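Local coordinates for protein N-formylglutamate amidohydrolase (PDB 2Q7S) that binds a zinc ion and probably acts as a hydrolase of the N-formylglutamate amidohydrolase family, at residues 50-62 against 251-264. Sequence-based numbering, arbitrary orientation.
Sequences LRGGEDTHVDALW and IRRPLYMEEGTRER. With ZN (zinc ion), chain C.
Y256 reaches across to 50-62 with its whole side chain. Its CB lies 4.1 Å from CD2 of L61. CG sits between the backbone N and the carbonyl carbon (chi1 72°), and this turns the ring toward L61, at the end of helix 58-61. There CD1 of L61 stands over the ring centre, a CH-pi contact of 3.7 Å to the centroid. CG of M257 covers the opposite face. CE2 meets CB of H57 obliquely. The tip, OH, donates to the carbonyl O of T56 at 2.6 Å, in the carbonyl plane; S173 is its second polar partner.

H57 is the N-cap residue of the helix. Its NE2 donates to O of R262 at 2.9 Å, with the oxygen tilted 23° from the ring plane. CG of R264 packs over one ring face and CG2 of T56 over the other. R262 bends at chi2, which brings CD to 3.2 Å from OG1 of T56. A second bend at chi3 turns the guanidinium, and its NH2 donates to O of E259 in the guanidinium plane.

R253 extends its chain to D55 and forms a salt bridge, NH2 to OD1 at 3.0 Å. The nitrogen comes from above the carboxylate plane. As a second-shell partner of a zinc ligand, R253 probably helps to position D55. OD2 of D55 binds the zinc ion at 2.1 Å; H32 and H172 complete the protein ligands.

The contact thus joins the metal-bearing loop and helix 58-61 to the end of strand 244-252, an inner strand of the mixed sheet, and the small hairpin 257-264. Strand 166-174 and helix 267-289 border it through V58, L61 and W62.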
loop_
_atom_site.group_PDB
_atom_site.type_symbol
_atom_site.label_atom_id
_atom_site.label_comp_id
_atom_site.label_asym_id
_atom_site.label_seq_id
_atom_site.Cartn_x
_atom_site.Cartn_y
_atom_site.Cartn_z
ATOM N N LEU A 50 -11.422 13.999 -3.266
ATOM C CA LEU A 50 -10.134 13.301 -3.463
ATOM C C LEU A 50 -9.784 12.350 -2.308
ATOM O O LEU A 50 -9.225 11.268 -2.520
ATOM C CB LEU A 50 -9.025 14.347 -3.613
ATOM C CG LEU A 50 -9.192 15.319 -4.791
ATOM C CD1 LEU A 50 -8.165 16.476 -4.748
ATOM C CD2 LEU A 50 -9.114 14.559 -6.105
ATOM N N ARG A 51 -10.122 12.774 -1.088
ATOM C CA ARG A 51 -9.950 11.971 0.102
ATOM C C ARG A 51 -10.488 10.534 -0.104
ATOM O O ARG A 51 -10.003 9.595 0.561
ATOM C CB ARG A 51 -10.563 12.680 1.327
ATOM C CG ARG A 51 -9.740 13.922 1.733
ATOM C CD ARG A 51 -10.175 14.512 3.045
ATOM N NE ARG A 51 -10.188 13.524 4.154
ATOM C CZ ARG A 51 -9.107 13.104 4.814
ATOM N NH1 ARG A 51 -7.912 13.567 4.492
ATOM N NH2 ARG A 51 -9.202 12.205 5.775
ATOM N N GLY A 52 -11.427 10.367 -1.053
ATOM C CA GLY A 52 -11.865 9.052 -1.540
ATOM C C GLY A 52 -10.783 7.986 -1.636
ATOM O O GLY A 52 -10.813 7.031 -0.864
ATOM N N GLY A 53 -9.812 8.172 -2.541
ATOM C CA GLY A 53 -8.687 7.229 -2.805
ATOM C C GLY A 53 -7.618 7.059 -1.728
ATOM O O GLY A 53 -6.602 6.363 -1.942
ATOM N N GLU A 54 -7.805 7.715 -0.578
ATOM C CA GLU A 54 -6.927 7.540 0.540
ATOM C C GLU A 54 -7.204 6.214 1.240
ATOM O O GLU A 54 -8.339 5.903 1.572
ATOM C CB GLU A 54 -7.168 8.588 1.622
ATOM C CG GLU A 54 -6.934 9.979 1.309
ATOM C CD GLU A 54 -7.262 10.868 2.494
ATOM O OE1 GLU A 54 -7.699 10.364 3.558
ATOM O OE2 GLU A 54 -7.067 12.074 2.345
ATOM N N ASP A 55 -6.156 5.469 1.481
ATOM C CA ASP A 55 -6.181 4.400 2.466
ATOM C C ASP A 55 -5.899 4.968 3.886
ATOM O O ASP A 55 -4.880 4.642 4.507
ATOM C CB ASP A 55 -5.123 3.367 2.165
ATOM C CG ASP A 55 -5.294 2.736 0.843
ATOM O OD1 ASP A 55 -6.083 3.251 -0.007
ATOM O OD2 ASP A 55 -4.538 1.772 0.657
ATOM N N THR A 56 -6.844 5.771 4.361
ATOM C CA THR A 56 -6.668 6.576 5.588
ATOM C C THR A 56 -6.431 5.694 6.825
ATOM O O THR A 56 -7.037 4.605 6.980
ATOM C CB THR A 56 -7.896 7.513 5.808
ATOM O OG1 THR A 56 -8.373 7.934 4.541
ATOM C CG2 THR A 56 -7.575 8.735 6.677
ATOM N N HIS A 57 -5.522 6.184 7.679
ATOM C CA HIS A 57 -5.137 5.573 8.962
ATOM C C HIS A 57 -4.422 4.215 8.890
ATOM O O HIS A 57 -4.153 3.645 9.921
ATOM C CB HIS A 57 -6.351 5.387 9.863
ATOM C CG HIS A 57 -7.220 6.586 9.987
ATOM N ND1 HIS A 57 -6.743 7.804 10.420
ATOM C CD2 HIS A 57 -8.549 6.749 9.777
ATOM C CE1 HIS A 57 -7.735 8.685 10.419
ATOM N NE2 HIS A 57 -8.842 8.066 10.052
ATOM N N VAL A 58 -4.150 3.696 7.687
ATOM C CA VAL A 58 -3.570 2.333 7.542
ATOM C C VAL A 58 -2.230 2.223 8.206
ATOM O O VAL A 58 -1.887 1.213 8.826
ATOM C CB VAL A 58 -3.465 1.889 6.044
ATOM C CG1 VAL A 58 -2.503 0.738 5.892
ATOM C CG2 VAL A 58 -4.863 1.502 5.580
ATOM N N ASP A 59 -1.501 3.313 8.171
ATOM C CA ASP A 59 -0.240 3.351 8.906
ATOM C C ASP A 59 -0.392 3.256 10.433
ATOM O O ASP A 59 0.413 2.586 11.072
ATOM C CB ASP A 59 0.595 4.538 8.469
ATOM C CG ASP A 59 0.012 5.843 8.876
ATOM O OD1 ASP A 59 -1.215 6.077 8.708
ATOM O OD2 ASP A 59 0.820 6.653 9.370
ATOM N N ALA A 60 -1.425 3.889 10.998
ATOM C CA ALA A 60 -1.695 3.831 12.466
ATOM C C ALA A 60 -2.247 2.456 12.853
ATOM O O ALA A 60 -1.981 1.977 13.956
ATOM C CB ALA A 60 -2.673 4.952 12.896
ATOM N N LEU A 61 -2.986 1.804 11.934
ATOM C CA LEU A 61 -3.520 0.440 12.171
ATOM C C LEU A 61 -2.375 -0.529 12.394
ATOM O O LEU A 61 -2.454 -1.390 13.265
ATOM C CB LEU A 61 -4.364 -0.078 11.025
ATOM C CG LEU A 61 -5.823 0.419 10.855
ATOM C CD1 LEU A 61 -6.375 -0.157 9.557
ATOM C CD2 LEU A 61 -6.667 0.036 12.068
ATOM N N TRP A 62 -1.296 -0.332 11.637
ATOM C CA TRP A 62 -0.125 -1.190 11.777
ATOM C C TRP A 62 1.002 -0.616 12.606
ATOM O O TRP A 62 2.173 -0.998 12.417
ATOM C CB TRP A 62 0.369 -1.579 10.398
ATOM C CG TRP A 62 -0.594 -2.414 9.566
ATOM C CD1 TRP A 62 -1.556 -1.941 8.711
ATOM C CD2 TRP A 62 -0.621 -3.852 9.429
ATOM N NE1 TRP A 62 -2.190 -2.989 8.072
ATOM C CE2 TRP A 62 -1.619 -4.164 8.473
ATOM C CE3 TRP A 62 0.102 -4.901 10.015
ATOM C CZ2 TRP A 62 -1.928 -5.481 8.110
ATOM C CZ3 TRP A 62 -0.224 -6.239 9.652
ATOM C CH2 TRP A 62 -1.212 -6.493 8.706
ATOM N N ILE A 251 -7.419 -4.168 3.739
ATOM C CA ILE A 251 -8.416 -4.179 4.775
ATOM C C ILE A 251 -9.696 -3.446 4.324
ATOM O O ILE A 251 -9.669 -2.257 3.959
ATOM C CB ILE A 251 -7.840 -3.473 6.057
ATOM C CG1 ILE A 251 -6.579 -4.180 6.547
ATOM C CG2 ILE A 251 -8.834 -3.378 7.178
ATOM C CD1 ILE A 251 -5.988 -3.534 7.755
ATOM N N ARG A 252 -10.834 -4.124 4.422
ATOM C CA ARG A 252 -12.139 -3.503 4.162
ATOM C C ARG A 252 -12.340 -2.314 5.151
ATOM O O ARG A 252 -12.443 -2.459 6.357
ATOM C CB ARG A 252 -13.249 -4.544 4.312
ATOM C CG ARG A 252 -14.588 -4.237 3.665
ATOM C CD ARG A 252 -15.470 -5.497 3.627
ATOM N NE ARG A 252 -15.828 -6.021 4.953
ATOM C CZ ARG A 252 -16.927 -5.662 5.618
ATOM N NH1 ARG A 252 -17.746 -4.745 5.125
ATOM N NH2 ARG A 252 -17.204 -6.206 6.784
ATOM N N ARG A 253 -12.443 -1.128 4.592
ATOM C CA ARG A 253 -12.479 0.138 5.319
ATOM C C ARG A 253 -13.513 0.289 6.415
ATOM O O ARG A 253 -13.174 0.868 7.456
ATOM C CB ARG A 253 -12.599 1.306 4.311
ATOM C CG ARG A 253 -11.265 1.670 3.693
ATOM C CD ARG A 253 -11.446 2.599 2.490
ATOM N NE ARG A 253 -10.225 2.762 1.715
ATOM C CZ ARG A 253 -10.219 3.362 0.521
ATOM N NH1 ARG A 253 -11.335 3.863 0.049
ATOM N NH2 ARG A 253 -9.110 3.491 -0.147
ATOM N N PRO A 254 -14.766 -0.224 6.213
ATOM C CA PRO A 254 -15.804 -0.131 7.249
ATOM C C PRO A 254 -15.387 -0.716 8.570
ATOM O O PRO A 254 -15.873 -0.281 9.608
ATOM C CB PRO A 254 -17.005 -0.891 6.653
ATOM C CG PRO A 254 -16.843 -0.821 5.271
ATOM C CD PRO A 254 -15.314 -0.862 5.013
ATOM N N LEU A 255 -14.452 -1.657 8.522
ATOM C CA LEU A 255 -13.874 -2.263 9.721
ATOM C C LEU A 255 -13.242 -1.274 10.698
ATOM O O LEU A 255 -13.056 -1.598 11.855
ATOM C CB LEU A 255 -12.812 -3.290 9.334
ATOM C CG LEU A 255 -13.273 -4.550 8.592
ATOM C CD1 LEU A 255 -12.078 -5.446 8.358
ATOM C CD2 LEU A 255 -14.311 -5.271 9.388
ATOM N N TYR A 256 -12.829 -0.105 10.226
ATOM C CA TYR A 256 -12.120 0.834 11.092
ATOM C C TYR A 256 -12.462 2.311 10.946
ATOM O O TYR A 256 -12.186 3.069 11.864
ATOM C CB TYR A 256 -10.601 0.632 10.934
ATOM C CG TYR A 256 -10.007 1.109 9.644
ATOM C CD1 TYR A 256 -9.917 0.264 8.555
ATOM C CD2 TYR A 256 -9.514 2.386 9.535
ATOM C CE1 TYR A 256 -9.322 0.693 7.378
ATOM C CE2 TYR A 256 -8.956 2.844 8.374
ATOM C CZ TYR A 256 -8.847 1.976 7.282
ATOM O OH TYR A 256 -8.263 2.437 6.122
HETATM N N MSE A 257 -13.084 2.711 9.836
HETATM C CA MSE A 257 -13.434 4.110 9.615
HETATM C C MSE A 257 -14.781 4.257 8.952
HETATM O O MSE A 257 -15.336 3.291 8.389
HETATM C CB MSE A 257 -12.382 4.804 8.753
HETATM C CG MSE A 257 -12.148 4.097 7.474
HETATM SE SE MSE A 257 -10.965 5.007 6.207
HETATM C CE MSE A 257 -12.204 5.646 4.881
ATOM N N GLU A 258 -15.276 5.485 9.011
ATOM C CA GLU A 258 -16.491 5.882 8.309
ATOM C C GLU A 258 -16.094 6.434 6.955
ATOM O O GLU A 258 -15.400 7.445 6.858
ATOM C CB GLU A 258 -17.257 6.928 9.108
ATOM C CG GLU A 258 -17.751 6.428 10.429
ATOM C CD GLU A 258 -18.744 5.288 10.257
ATOM O OE1 GLU A 258 -19.685 5.458 9.445
ATOM O OE2 GLU A 258 -18.588 4.236 10.917
ATOM N N GLU A 259 -16.516 5.749 5.901
ATOM C CA GLU A 259 -16.031 6.065 4.552
ATOM C C GLU A 259 -16.362 7.488 4.094
ATOM O O GLU A 259 -15.594 8.103 3.359
ATOM C CB GLU A 259 -16.510 5.009 3.551
ATOM C CG GLU A 259 -15.932 3.575 3.851
ATOM C CD GLU A 259 -15.757 2.747 2.581
ATOM O OE1 GLU A 259 -14.887 3.174 1.771
ATOM O OE2 GLU A 259 -16.495 1.723 2.378
ATOM N N GLY A 260 -17.485 8.031 4.542
ATOM C CA GLY A 260 -17.818 9.416 4.225
ATOM C C GLY A 260 -16.903 10.429 4.883
ATOM O O GLY A 260 -16.207 11.150 4.191
ATOM N N THR A 261 -16.879 10.462 6.219
ATOM C CA THR A 261 -16.075 11.451 6.967
ATOM C C THR A 261 -14.572 11.088 7.039
ATOM O O THR A 261 -13.733 11.936 7.361
ATOM C CB THR A 261 -16.670 11.686 8.380
ATOM O OG1 THR A 261 -16.460 10.546 9.223
ATOM C CG2 THR A 261 -18.178 11.929 8.284
ATOM N N ARG A 262 -14.252 9.836 6.696
ATOM C CA ARG A 262 -12.883 9.237 6.800
ATOM C C ARG A 262 -12.452 9.023 8.262
ATOM O O ARG A 262 -11.272 8.775 8.544
ATOM C CB ARG A 262 -11.796 10.052 6.090
ATOM C CG ARG A 262 -11.888 10.273 4.565
ATOM C CD ARG A 262 -11.230 9.136 3.759
ATOM N NE ARG A 262 -12.262 8.264 3.213
ATOM C CZ ARG A 262 -12.068 7.247 2.384
ATOM N NH1 ARG A 262 -10.834 6.891 2.012
ATOM N NH2 ARG A 262 -13.134 6.533 1.985
ATOM N N GLU A 263 -13.383 9.095 9.192
ATOM C CA GLU A 263 -13.008 9.150 10.608
ATOM C C GLU A 263 -13.019 7.805 11.270
ATOM O O GLU A 263 -13.915 7.003 11.044
ATOM C CB GLU A 263 -13.937 10.094 11.354
ATOM C CG GLU A 263 -13.729 11.525 10.898
ATOM C CD GLU A 263 -14.107 12.499 11.948
ATOM O OE1 GLU A 263 -15.217 12.344 12.511
ATOM O OE2 GLU A 263 -13.290 13.409 12.206
ATOM N N ARG A 264 -12.037 7.581 12.133
ATOM C CA ARG A 264 -11.944 6.306 12.854
ATOM C C ARG A 264 -13.286 6.013 13.498
ATOM O O ARG A 264 -13.911 6.923 14.089
ATOM C CB ARG A 264 -10.867 6.331 13.926
ATOM C CG ARG A 264 -9.458 6.588 13.389
ATOM C CD ARG A 264 -8.444 6.721 14.508
ATOM N NE ARG A 264 -7.132 7.002 13.943
ATOM C CZ ARG A 264 -5.965 6.824 14.546
ATOM N NH1 ARG A 264 -5.871 6.339 15.779
ATOM N NH2 ARG A 264 -4.868 7.122 13.877
HETATM ZN ZN ZN C . -4.092 1.156 -1.278
#